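Local coordinates for protein transcription factor cep-1 (Caenorhabditis elegans, PDB 1T4W) that activates transcription by binding, through the domain given here, the same DNA consensus sequence as p53, promotes apoptosis under genotoxic stress and ensures proper meiotic chromosome segregation, at residues A[39-45]-A[129-135]; A[56-62]-A[154-160]; A[99-103]-A[117-121]. All blocks are in the same frame, centred on the assembly; numbering follows the deposited sequence.

Contact 1. Residues A[39-45]-A[129-135]; sequences VPIQVKW and VQANFDI
Trp45 and Phe133 both set CG between their own backbone N and carbonyl carbon (chi1 58° and 56°), and each ring is thereby swung across to the opposing strand. The indole lies flat against the 129-130 peptide: Val129 CA stands 3.8 Å from the centroid of the five-membered ring, a CH-pi contact over the face, and Gln130 N sits above the same face nearer the rim. Phe133 reaches back to Ile41, whose CB lies over the phenyl face, 4.2 Å from the centroid, while Ile41 CG2 touches Phe133 CZ. Val43 CG2 meets the same ring at CE2, and Ile41 CG1 packs on Ile135 CG2 at 3.7 Å. Val39, Ile41, Val43, Ala131, Phe133 and Ile135 share one face, where Val43 and Ala131 touch Leu58 and Phe133 touches Ile60 of strand 57-65.

The other face is mostly polar. Gln130 NE2 gives a nearly straight hydrogen bond (177°, 3.0 Å) to a lone pair of Asn132 OD1, in plane with both amides, which fixes the rotation of both. The aliphatic part of Lys44 runs beside Gln130, its CE 3.1 Å from Gln130 OE1. Further along this face, Asp134 OD1 rests against Pro40 CA, and its OD2 accepts a hydrogen bond from Asn105 ND2.

Paired backbone bonds at Val39-Ile135, Ile41-Phe133 and Val43-Ala131 zip the strands in antiparallel register; the straightest, Val43 N to Ala131 O, spans 2.7 Å. A single bond from Trp45 N to Val129 O closes the end. Strands 39-46 and 130-137 are the central pair of a four-stranded antiparallel sheet, one layer of the beta-sandwich characteristic of p53-family DNA-binding domains.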
loop_
_atom_site.group_PDB
_atom_site.type_symbol
_atom_site.label_atom_id
_atom_site.label_comp_id
_atom_site.label_asym_id
_atom_site.label_seq_id
_atom_site.Cartn_x
_atom_site.Cartn_y
_atom_site.Cartn_z
ATOM N N VAL A 39 -6.304 -1.617 -8.165
ATOM C CA VAL A 39 -5.200 -2.549 -8.005
ATOM C C VAL A 39 -5.664 -3.601 -6.988
ATOM O O VAL A 39 -5.978 -3.279 -5.848
ATOM C CB VAL A 39 -3.929 -1.868 -7.465
ATOM C CG1 VAL A 39 -2.808 -2.887 -7.372
ATOM C CG2 VAL A 39 -3.526 -0.698 -8.355
ATOM N N PRO A 40 -5.708 -4.872 -7.404
ATOM C CA PRO A 40 -6.133 -5.991 -6.550
ATOM C C PRO A 40 -5.044 -6.419 -5.560
ATOM O O PRO A 40 -4.010 -6.954 -5.944
ATOM C CB PRO A 40 -6.480 -7.088 -7.563
ATOM C CG PRO A 40 -5.476 -6.839 -8.674
ATOM C CD PRO A 40 -5.427 -5.315 -8.791
ATOM N N ILE A 41 -5.287 -6.155 -4.285
ATOM C CA ILE A 41 -4.336 -6.489 -3.226
ATOM C C ILE A 41 -4.814 -7.692 -2.404
ATOM O O ILE A 41 -6.021 -7.892 -2.188
ATOM C CB ILE A 41 -4.159 -5.319 -2.207
ATOM C CG1 ILE A 41 -3.688 -4.038 -2.915
ATOM C CG2 ILE A 41 -3.192 -5.749 -1.057
ATOM C CD1 ILE A 41 -2.286 -4.137 -3.563
ATOM N N GLN A 42 -3.863 -8.498 -1.967
ATOM C CA GLN A 42 -4.192 -9.621 -1.093
ATOM C C GLN A 42 -3.221 -9.564 0.075
ATOM O O GLN A 42 -2.013 -9.609 -0.134
ATOM C CB GLN A 42 -4.007 -10.959 -1.802
ATOM C CG GLN A 42 -4.909 -11.142 -3.007
ATOM C CD GLN A 42 -5.066 -12.602 -3.373
ATOM O OE1 GLN A 42 -4.077 -13.329 -3.513
ATOM N NE2 GLN A 42 -6.313 -13.044 -3.522
ATOM N N VAL A 43 -3.740 -9.432 1.290
ATOM C CA VAL A 43 -2.877 -9.420 2.475
ATOM C C VAL A 43 -3.065 -10.778 3.174
ATOM O O VAL A 43 -4.187 -11.178 3.454
ATOM C CB VAL A 43 -3.255 -8.274 3.453
ATOM C CG1 VAL A 43 -2.360 -8.344 4.723
ATOM C CG2 VAL A 43 -3.080 -6.900 2.748
ATOM N N LYS A 44 -1.972 -11.485 3.441
ATOM C CA LYS A 44 -2.074 -12.791 4.080
ATOM C C LYS A 44 -1.188 -12.851 5.313
ATOM O O LYS A 44 -0.172 -12.150 5.396
ATOM C CB LYS A 44 -1.655 -13.899 3.094
ATOM C CG LYS A 44 -2.596 -14.074 1.892
ATOM C CD LYS A 44 -1.995 -15.057 0.892
ATOM C CE LYS A 44 -2.964 -15.398 -0.252
ATOM N NZ LYS A 44 -2.383 -16.431 -1.179
ATOM N N TRP A 45 -1.573 -13.674 6.279
ATOM C CA TRP A 45 -0.760 -13.819 7.476
ATOM C C TRP A 45 -0.984 -15.146 8.188
ATOM O O TRP A 45 -1.966 -15.840 7.944
ATOM C CB TRP A 45 -1.019 -12.664 8.465
ATOM C CG TRP A 45 -2.454 -12.512 8.925
ATOM C CD1 TRP A 45 -3.045 -13.115 10.008
ATOM C CD2 TRP A 45 -3.488 -11.754 8.278
ATOM N NE1 TRP A 45 -4.380 -12.784 10.071
ATOM C CE2 TRP A 45 -4.680 -11.953 9.021
ATOM C CE3 TRP A 45 -3.521 -10.931 7.140
ATOM C CZ2 TRP A 45 -5.897 -11.358 8.664
ATOM C CZ3 TRP A 45 -4.729 -10.336 6.778
ATOM C CH2 TRP A 45 -5.908 -10.554 7.543
ATOM N N VAL A 129 -7.474 -14.883 8.139
ATOM C CA VAL A 129 -6.043 -14.986 7.840
ATOM C C VAL A 129 -5.702 -14.335 6.495
ATOM O O VAL A 129 -4.590 -14.470 5.986
ATOM C CB VAL A 129 -5.575 -16.459 7.813
ATOM C CG1 VAL A 129 -5.726 -17.095 9.210
ATOM C CG2 VAL A 129 -6.411 -17.244 6.784
ATOM N N GLN A 130 -6.666 -13.634 5.912
ATOM C CA GLN A 130 -6.412 -12.976 4.636
ATOM C C GLN A 130 -7.338 -11.800 4.471
ATOM O O GLN A 130 -8.415 -11.748 5.057
ATOM C CB GLN A 130 -6.624 -13.951 3.461
ATOM C CG GLN A 130 -6.191 -13.402 2.082
ATOM C CD GLN A 130 -6.099 -14.494 1.015
ATOM O OE1 GLN A 130 -5.673 -15.599 1.307
ATOM N NE2 GLN A 130 -6.480 -14.177 -0.223
ATOM N N ALA A 131 -6.905 -10.816 3.701
ATOM C CA ALA A 131 -7.777 -9.695 3.445
ATOM C C ALA A 131 -7.581 -9.353 1.987
ATOM O O ALA A 131 -6.449 -9.159 1.537
ATOM C CB ALA A 131 -7.413 -8.499 4.320
ATOM N N ASN A 132 -8.688 -9.283 1.264
ATOM C CA ASN A 132 -8.689 -8.932 -0.146
ATOM C C ASN A 132 -9.421 -7.621 -0.360
ATOM O O ASN A 132 -10.428 -7.333 0.303
ATOM C CB ASN A 132 -9.379 -10.024 -0.965
ATOM C CG ASN A 132 -8.673 -11.352 -0.853
ATOM O OD1 ASN A 132 -7.449 -11.415 -0.884
ATOM N ND2 ASN A 132 -9.441 -12.427 -0.731
ATOM N N PHE A 133 -8.904 -6.814 -1.274
ATOM C CA PHE A 133 -9.538 -5.542 -1.611
ATOM C C PHE A 133 -8.766 -4.883 -2.740
ATOM O O PHE A 133 -7.619 -5.248 -3.029
ATOM C CB PHE A 133 -9.563 -4.594 -0.392
ATOM C CG PHE A 133 -8.196 -4.323 0.203
ATOM C CD1 PHE A 133 -7.390 -3.287 -0.286
ATOM C CD2 PHE A 133 -7.695 -5.132 1.215
ATOM C CE1 PHE A 133 -6.094 -3.063 0.225
ATOM C CE2 PHE A 133 -6.395 -4.923 1.737
ATOM C CZ PHE A 133 -5.593 -3.879 1.234
ATOM N N ASP A 134 -9.408 -3.927 -3.392
ATOM C CA ASP A 134 -8.714 -3.177 -4.412
ATOM C C ASP A 134 -8.324 -1.864 -3.800
ATOM O O ASP A 134 -9.042 -1.336 -2.952
ATOM C CB ASP A 134 -9.600 -2.858 -5.597
ATOM C CG ASP A 134 -9.951 -4.076 -6.388
ATOM O OD1 ASP A 134 -9.054 -4.922 -6.577
ATOM O OD2 ASP A 134 -11.114 -4.169 -6.817
ATOM N N ILE A 135 -7.171 -1.354 -4.194
ATOM C CA ILE A 135 -6.790 -0.027 -3.755
ATOM C C ILE A 135 -6.737 0.805 -5.038
ATOM O O ILE A 135 -6.383 0.292 -6.108
ATOM C CB ILE A 135 -5.424 -0.009 -3.055
ATOM C CG1 ILE A 135 -5.088 1.422 -2.637
ATOM C CG2 ILE A 135 -4.370 -0.593 -3.966
ATOM C CD1 ILE A 135 -3.970 1.521 -1.595
#

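Contact 2. Residues A[56-62]-A[154-160]; sequences LSLRIRF and CLAVFLD
One face of the Arg59 guanidinium lies against Phe158, with Phe158 CB above it toward the rim and the two planes only 8° apart; Asp160 takes the edge. The grip is side-on and two-pronged. Arg59 NE donates to Asp160 OD2 at 2.6 Å, almost straight but 23° out of the carboxylate plane, and Arg59 NH2 meets the syn lone pair of Asp160 OD1 at 2.9 Å. A bend at chi3 (-66°) turns the arginine's planar end across to this carboxylate, while NH1 passes 3.6 Å from Phe158 CD2. A water joins Ser57 OG to Asp160 OD2, giving that oxygen a second donor. Were Arg59 an alanine, the Asp160 carboxylate would probably lose both nitrogens that grip it, and the flank of Phe158 the flat group that lies on it.

The Phe62 ring presents an edge to Leu155 CA. On that side of the sheet the contacts are aliphatic: Ile60 lies alongside both Val157 and Leu155, with Ile60 CG1 3.9 Å from Val157 CG1, and Leu58 CD1 bridges Val157 and Leu159. Leu56 crosses Leu159 at about a right angle, and the approach of Leu56 CD1 to Leu159 CD2, 3.5 Å, is tight. Reciprocal backbone bonds link Ser57 with Asp160, Arg59 with Phe158 and Arg61 with Ala156, fixing the antiparallel register.

Arg61 sends its guanidinium away from strand 152-160, to a salt bridge with Asp81. In the larger sheet of the sandwich, strand 57-65 lies between 152-160 and 119-123, while 166-177 borders the far side of 152-160; the aliphatic face packs on strand 3-8 of the other sheet through Met4 and Ile6.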
loop_
_atom_site.group_PDB
_atom_site.type_symbol
_atom_site.label_atom_id
_atom_site.label_comp_id
_atom_site.label_asym_id
_atom_site.label_seq_id
_atom_site.Cartn_x
_atom_site.Cartn_y
_atom_site.Cartn_z
ATOM N N LEU A 56 -9.106 -9.267 15.249
ATOM C CA LEU A 56 -8.065 -8.390 14.727
ATOM C C LEU A 56 -8.567 -7.333 13.769
ATOM O O LEU A 56 -9.694 -7.403 13.283
ATOM C CB LEU A 56 -6.994 -9.224 14.026
ATOM C CG LEU A 56 -6.307 -10.314 14.866
ATOM C CD1 LEU A 56 -5.124 -10.900 14.130
ATOM C CD2 LEU A 56 -5.830 -9.707 16.164
ATOM N N SER A 57 -7.724 -6.334 13.532
ATOM C CA SER A 57 -8.030 -5.277 12.578
ATOM C C SER A 57 -6.782 -5.052 11.712
ATOM O O SER A 57 -5.652 -5.354 12.118
ATOM C CB SER A 57 -8.447 -3.982 13.289
ATOM O OG SER A 57 -7.452 -3.532 14.176
ATOM N N LEU A 58 -6.989 -4.567 10.497
ATOM C CA LEU A 58 -5.871 -4.316 9.602
ATOM C C LEU A 58 -5.864 -2.838 9.203
ATOM O O LEU A 58 -6.855 -2.321 8.694
ATOM C CB LEU A 58 -5.981 -5.172 8.344
ATOM C CG LEU A 58 -4.752 -5.086 7.416
ATOM C CD1 LEU A 58 -3.614 -5.964 7.952
ATOM C CD2 LEU A 58 -5.143 -5.548 6.034
ATOM N N ARG A 59 -4.752 -2.160 9.450
ATOM C CA ARG A 59 -4.637 -0.757 9.082
ATOM C C ARG A 59 -3.853 -0.665 7.776
ATOM O O ARG A 59 -2.863 -1.378 7.579
ATOM C CB ARG A 59 -3.933 0.043 10.190
ATOM C CG ARG A 59 -4.839 0.399 11.369
ATOM C CD ARG A 59 -4.078 1.181 12.477
ATOM N NE ARG A 59 -3.040 0.378 13.140
ATOM C CZ ARG A 59 -1.728 0.577 13.013
ATOM N NH1 ARG A 59 -1.268 1.549 12.234
ATOM N NH2 ARG A 59 -0.866 -0.163 13.703
ATOM N N ILE A 60 -4.302 0.214 6.889
ATOM C CA ILE A 60 -3.671 0.408 5.586
ATOM C C ILE A 60 -3.267 1.882 5.448
ATOM O O ILE A 60 -4.102 2.769 5.588
ATOM C CB ILE A 60 -4.646 0.066 4.443
ATOM C CG1 ILE A 60 -5.155 -1.371 4.605
ATOM C CG2 ILE A 60 -3.940 0.244 3.088
ATOM C CD1 ILE A 60 -6.458 -1.635 3.868
ATOM N N ARG A 61 -1.992 2.120 5.175
ATOM C CA ARG A 61 -1.461 3.469 5.024
ATOM C C ARG A 61 -0.686 3.612 3.723
ATOM O O ARG A 61 -0.213 2.631 3.142
ATOM C CB ARG A 61 -0.505 3.806 6.175
ATOM C CG ARG A 61 -1.150 3.954 7.573
ATOM C CD ARG A 61 -0.135 4.672 8.511
ATOM N NE ARG A 61 0.051 6.057 8.088
ATOM C CZ ARG A 61 1.051 6.845 8.462
ATOM N NH1 ARG A 61 1.101 8.092 8.009
ATOM N NH2 ARG A 61 2.008 6.389 9.271
ATOM N N PHE A 62 -0.555 4.851 3.271
ATOM C CA PHE A 62 0.196 5.123 2.069
ATOM C C PHE A 62 1.051 6.337 2.424
ATOM O O PHE A 62 0.568 7.480 2.521
ATOM C CB PHE A 62 -0.735 5.370 0.880
ATOM C CG PHE A 62 -0.010 5.430 -0.445
ATOM C CD1 PHE A 62 0.772 4.346 -0.872
ATOM C CD2 PHE A 62 -0.102 6.566 -1.261
ATOM C CE1 PHE A 62 1.454 4.379 -2.087
ATOM C CE2 PHE A 62 0.574 6.624 -2.489
ATOM C CZ PHE A 62 1.357 5.527 -2.910
ATOM N N CYS A 154 5.196 4.398 -0.281
ATOM C CA CYS A 154 5.134 3.058 0.297
ATOM C C CYS A 154 3.736 2.653 0.799
ATOM O O CYS A 154 3.091 3.418 1.529
ATOM C CB CYS A 154 6.121 3.008 1.468
ATOM S SG CYS A 154 6.171 1.437 2.350
ATOM N N LEU A 155 3.260 1.477 0.389
ATOM C CA LEU A 155 1.941 0.984 0.828
ATOM C C LEU A 155 2.237 0.021 1.972
ATOM O O LEU A 155 2.859 -1.040 1.759
ATOM C CB LEU A 155 1.225 0.220 -0.303
ATOM C CG LEU A 155 -0.151 -0.360 0.093
ATOM C CD1 LEU A 155 -1.063 0.796 0.505
ATOM C CD2 LEU A 155 -0.780 -1.140 -1.071
ATOM N N ALA A 156 1.804 0.388 3.176
ATOM C CA ALA A 156 2.058 -0.420 4.374
ATOM C C ALA A 156 0.783 -0.859 5.080
ATOM O O ALA A 156 -0.188 -0.095 5.144
ATOM C CB ALA A 156 2.941 0.385 5.375
ATOM N N VAL A 157 0.810 -2.088 5.611
ATOM C CA VAL A 157 -0.311 -2.656 6.350
ATOM C C VAL A 157 0.163 -3.168 7.713
ATOM O O VAL A 157 1.284 -3.656 7.860
ATOM C CB VAL A 157 -1.001 -3.818 5.578
ATOM C CG1 VAL A 157 -1.770 -3.249 4.371
ATOM C CG2 VAL A 157 0.025 -4.831 5.144
ATOM N N PHE A 158 -0.723 -3.065 8.694
ATOM C CA PHE A 158 -0.433 -3.449 10.074
ATOM C C PHE A 158 -1.571 -4.293 10.597
ATOM O O PHE A 158 -2.754 -3.967 10.381
ATOM C CB PHE A 158 -0.317 -2.191 10.949
ATOM C CG PHE A 158 0.735 -1.225 10.479
ATOM C CD1 PHE A 158 2.056 -1.349 10.903
ATOM C CD2 PHE A 158 0.423 -0.240 9.548
ATOM C CE1 PHE A 158 3.070 -0.500 10.389
ATOM C CE2 PHE A 158 1.415 0.611 9.031
ATOM C CZ PHE A 158 2.743 0.479 9.449
ATOM N N LEU A 159 -1.219 -5.390 11.258
ATOM C CA LEU A 159 -2.236 -6.232 11.857
ATOM C C LEU A 159 -2.199 -5.880 13.342
ATOM O O LEU A 159 -1.147 -6.009 13.973
ATOM C CB LEU A 159 -1.911 -7.716 11.651
ATOM C CG LEU A 159 -3.067 -8.668 12.010
ATOM C CD1 LEU A 159 -4.242 -8.442 11.066
ATOM C CD2 LEU A 159 -2.595 -10.106 11.914
ATOM N N ASP A 160 -3.323 -5.402 13.884
ATOM C CA ASP A 160 -3.397 -5.036 15.304
ATOM C C ASP A 160 -4.251 -6.009 16.107
ATOM O O ASP A 160 -5.237 -6.550 15.591
ATOM C CB ASP A 160 -4.050 -3.679 15.509
ATOM C CG ASP A 160 -3.207 -2.507 15.022
ATOM O OD1 ASP A 160 -1.982 -2.631 14.800
ATOM O OD2 ASP A 160 -3.814 -1.441 14.866
HETATM O O HOH W 1 -6.666 -1.087 14.395
#

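Contact 3. Residues A[99-103]-A[117-121]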
loop_
_atom_site.group_PDB
_atom_site.type_symbol
_atom_site.label_atom_id
_atom_site.label_comp_id
_atom_site.label_asym_id
_atom_site.label_seq_id
_atom_site.Cartn_x
_atom_site.Cartn_y
_atom_site.Cartn_z
ATOM N N SER A 99 -8.097 12.252 0.621
ATOM C CA SER A 99 -7.262 11.056 0.764
ATOM C C SER A 99 -6.598 10.750 -0.579
ATOM O O SER A 99 -7.233 10.826 -1.633
ATOM C CB SER A 99 -8.088 9.851 1.201
ATOM O OG SER A 99 -7.237 8.746 1.456
ATOM N N PHE A 100 -5.317 10.419 -0.540
ATOM C CA PHE A 100 -4.584 10.105 -1.757
ATOM C C PHE A 100 -5.114 8.795 -2.380
ATOM O O PHE A 100 -5.142 8.627 -3.612
ATOM C CB PHE A 100 -3.090 9.973 -1.427
ATOM C CG PHE A 100 -2.182 10.085 -2.633
ATOM C CD1 PHE A 100 -2.045 9.021 -3.530
ATOM C CD2 PHE A 100 -1.501 11.274 -2.897
ATOM C CE1 PHE A 100 -1.238 9.140 -4.689
ATOM C CE2 PHE A 100 -0.699 11.409 -4.050
ATOM C CZ PHE A 100 -0.573 10.340 -4.941
ATOM N N PHE A 101 -5.566 7.886 -1.521
ATOM C CA PHE A 101 -6.033 6.578 -1.972
ATOM C C PHE A 101 -7.341 6.134 -1.337
ATOM O O PHE A 101 -7.738 6.642 -0.296
ATOM C CB PHE A 101 -4.961 5.519 -1.675
ATOM C CG PHE A 101 -4.775 5.235 -0.204
ATOM C CD1 PHE A 101 -4.231 6.191 0.638
ATOM C CD2 PHE A 101 -5.169 4.010 0.340
ATOM C CE1 PHE A 101 -4.078 5.946 2.013
ATOM C CE2 PHE A 101 -5.020 3.745 1.705
ATOM C CZ PHE A 101 -4.470 4.716 2.546
ATOM N N TYR A 102 -7.990 5.159 -1.964
ATOM C CA TYR A 102 -9.249 4.614 -1.461
ATOM C C TYR A 102 -9.257 3.085 -1.565
ATOM O O TYR A 102 -8.457 2.484 -2.295
ATOM C CB TYR A 102 -10.438 5.189 -2.242
ATOM C CG TYR A 102 -10.479 6.703 -2.241
ATOM C CD1 TYR A 102 -9.770 7.448 -3.195
ATOM C CD2 TYR A 102 -11.171 7.397 -1.241
ATOM C CE1 TYR A 102 -9.748 8.847 -3.146
ATOM C CE2 TYR A 102 -11.150 8.780 -1.183
ATOM C CZ TYR A 102 -10.434 9.501 -2.134
ATOM O OH TYR A 102 -10.378 10.864 -2.020
ATOM N N ILE A 103 -10.172 2.470 -0.828
ATOM C CA ILE A 103 -10.315 1.026 -0.785
ATOM C C ILE A 103 -11.677 0.657 -1.373
ATOM O O ILE A 103 -12.711 1.179 -0.949
ATOM C CB ILE A 103 -10.216 0.540 0.694
ATOM C CG1 ILE A 103 -8.887 1.018 1.297
ATOM C CG2 ILE A 103 -10.356 -0.985 0.780
ATOM C CD1 ILE A 103 -7.644 0.508 0.579
ATOM N N GLY A 117 -2.704 9.858 10.701
ATOM C CA GLY A 117 -2.278 9.698 9.326
ATOM C C GLY A 117 -3.413 8.990 8.604
ATOM O O GLY A 117 -4.139 8.187 9.207
ATOM N N SER A 118 -3.576 9.294 7.320
ATOM C CA SER A 118 -4.627 8.700 6.490
ATOM C C SER A 118 -4.570 7.156 6.593
ATOM O O SER A 118 -3.639 6.513 6.117
ATOM C CB SER A 118 -4.445 9.162 5.043
ATOM O OG SER A 118 -5.553 8.797 4.242
ATOM N N THR A 119 -5.579 6.567 7.213
ATOM C CA THR A 119 -5.596 5.132 7.435
ATOM C C THR A 119 -6.963 4.495 7.237
ATOM O O THR A 119 -7.961 4.998 7.748
ATOM C CB THR A 119 -5.171 4.806 8.898
ATOM O OG1 THR A 119 -3.876 5.352 9.157
ATOM C CG2 THR A 119 -5.163 3.285 9.146
ATOM N N PHE A 120 -7.003 3.386 6.502
ATOM C CA PHE A 120 -8.245 2.649 6.339
ATOM C C PHE A 120 -8.061 1.460 7.267
ATOM O O PHE A 120 -7.028 0.779 7.224
ATOM C CB PHE A 120 -8.452 2.167 4.900
ATOM C CG PHE A 120 -8.988 3.235 3.971
ATOM C CD1 PHE A 120 -8.130 4.149 3.359
ATOM C CD2 PHE A 120 -10.352 3.357 3.756
ATOM C CE1 PHE A 120 -8.635 5.180 2.547
ATOM C CE2 PHE A 120 -10.870 4.384 2.948
ATOM C CZ PHE A 120 -10.003 5.297 2.347
ATOM N N THR A 121 -9.033 1.242 8.142
ATOM C CA THR A 121 -8.983 0.120 9.069
ATOM C C THR A 121 -10.016 -0.924 8.727
ATOM O O THR A 121 -11.234 -0.665 8.747
ATOM C CB THR A 121 -9.209 0.567 10.525
ATOM O OG1 THR A 121 -8.180 1.487 10.905
ATOM C CG2 THR A 121 -9.158 -0.641 11.474
HETATM O O HOH W 2 -3.949 9.849 1.988
#
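Phe120 turns an edge to Phe101 and a face to Ile103, which lie on one strand while it projects from another. Its edge, led by CD1 and CE1, is directed at the face of the Phe101 ring in an offset edge-to-face pair: the centroids are 5.3 Å apart, the planes inclined at 65°, and Phe120 CD1 comes to 3.5 Å from Phe101 CE2. The same Phe120 CE1 also comes to 3.3 Å from Phe101 O. Over the face of Phe120 lies Ile103 CG1, anti to its carbonyl carbon (chi1 -56°) and 3.8 Å from the ring centroid in a CH-pi contact.

Strands 101-104 and 119-123 run nearly parallel here, but their axes stay 8.5 Å apart and no backbone bond joins them: they belong to the two opposed sheets of the p53-like beta-sandwich, which meet here through side chains.

Ser118, the third residue well covered here, brings its OG to 3.3 Å from Ser99 OG and bonds to Tyr112 OH, whose ring also meets that of Phe120. Ser99 OG donates to a lone pair of Phe101 O at 2.8 Å, fixing the hydroxyl near the edge of Phe120. A water ties Ser118 OG to Phe100 N, at 3.0 and 2.9 Å, bridging the two segments just before their strands begin.

In the fold
All three contacts are largely buried, contact 1 having the most exposed margin, at Val129 and Lys44. Contacts 1 and 2 are antiparallel strand pairings, one in each sheet of the sandwich, and their apolar faces meet: Phe133 packs on Ile60, Trp45 on Leu159 and Ile135 on Leu155. Contact 3 works between sheets instead, with aromatic and aliphatic packing and a water in place of a backbone ladder. It shares strand neighbours with both others, since 101-104 borders 130-137 and 119-123 borders 57-65. The faces turned away from the other sheet differ too: amides and a lysine in contact 1, a largely buried ion pair beside a phenylalanine ring in contact 2.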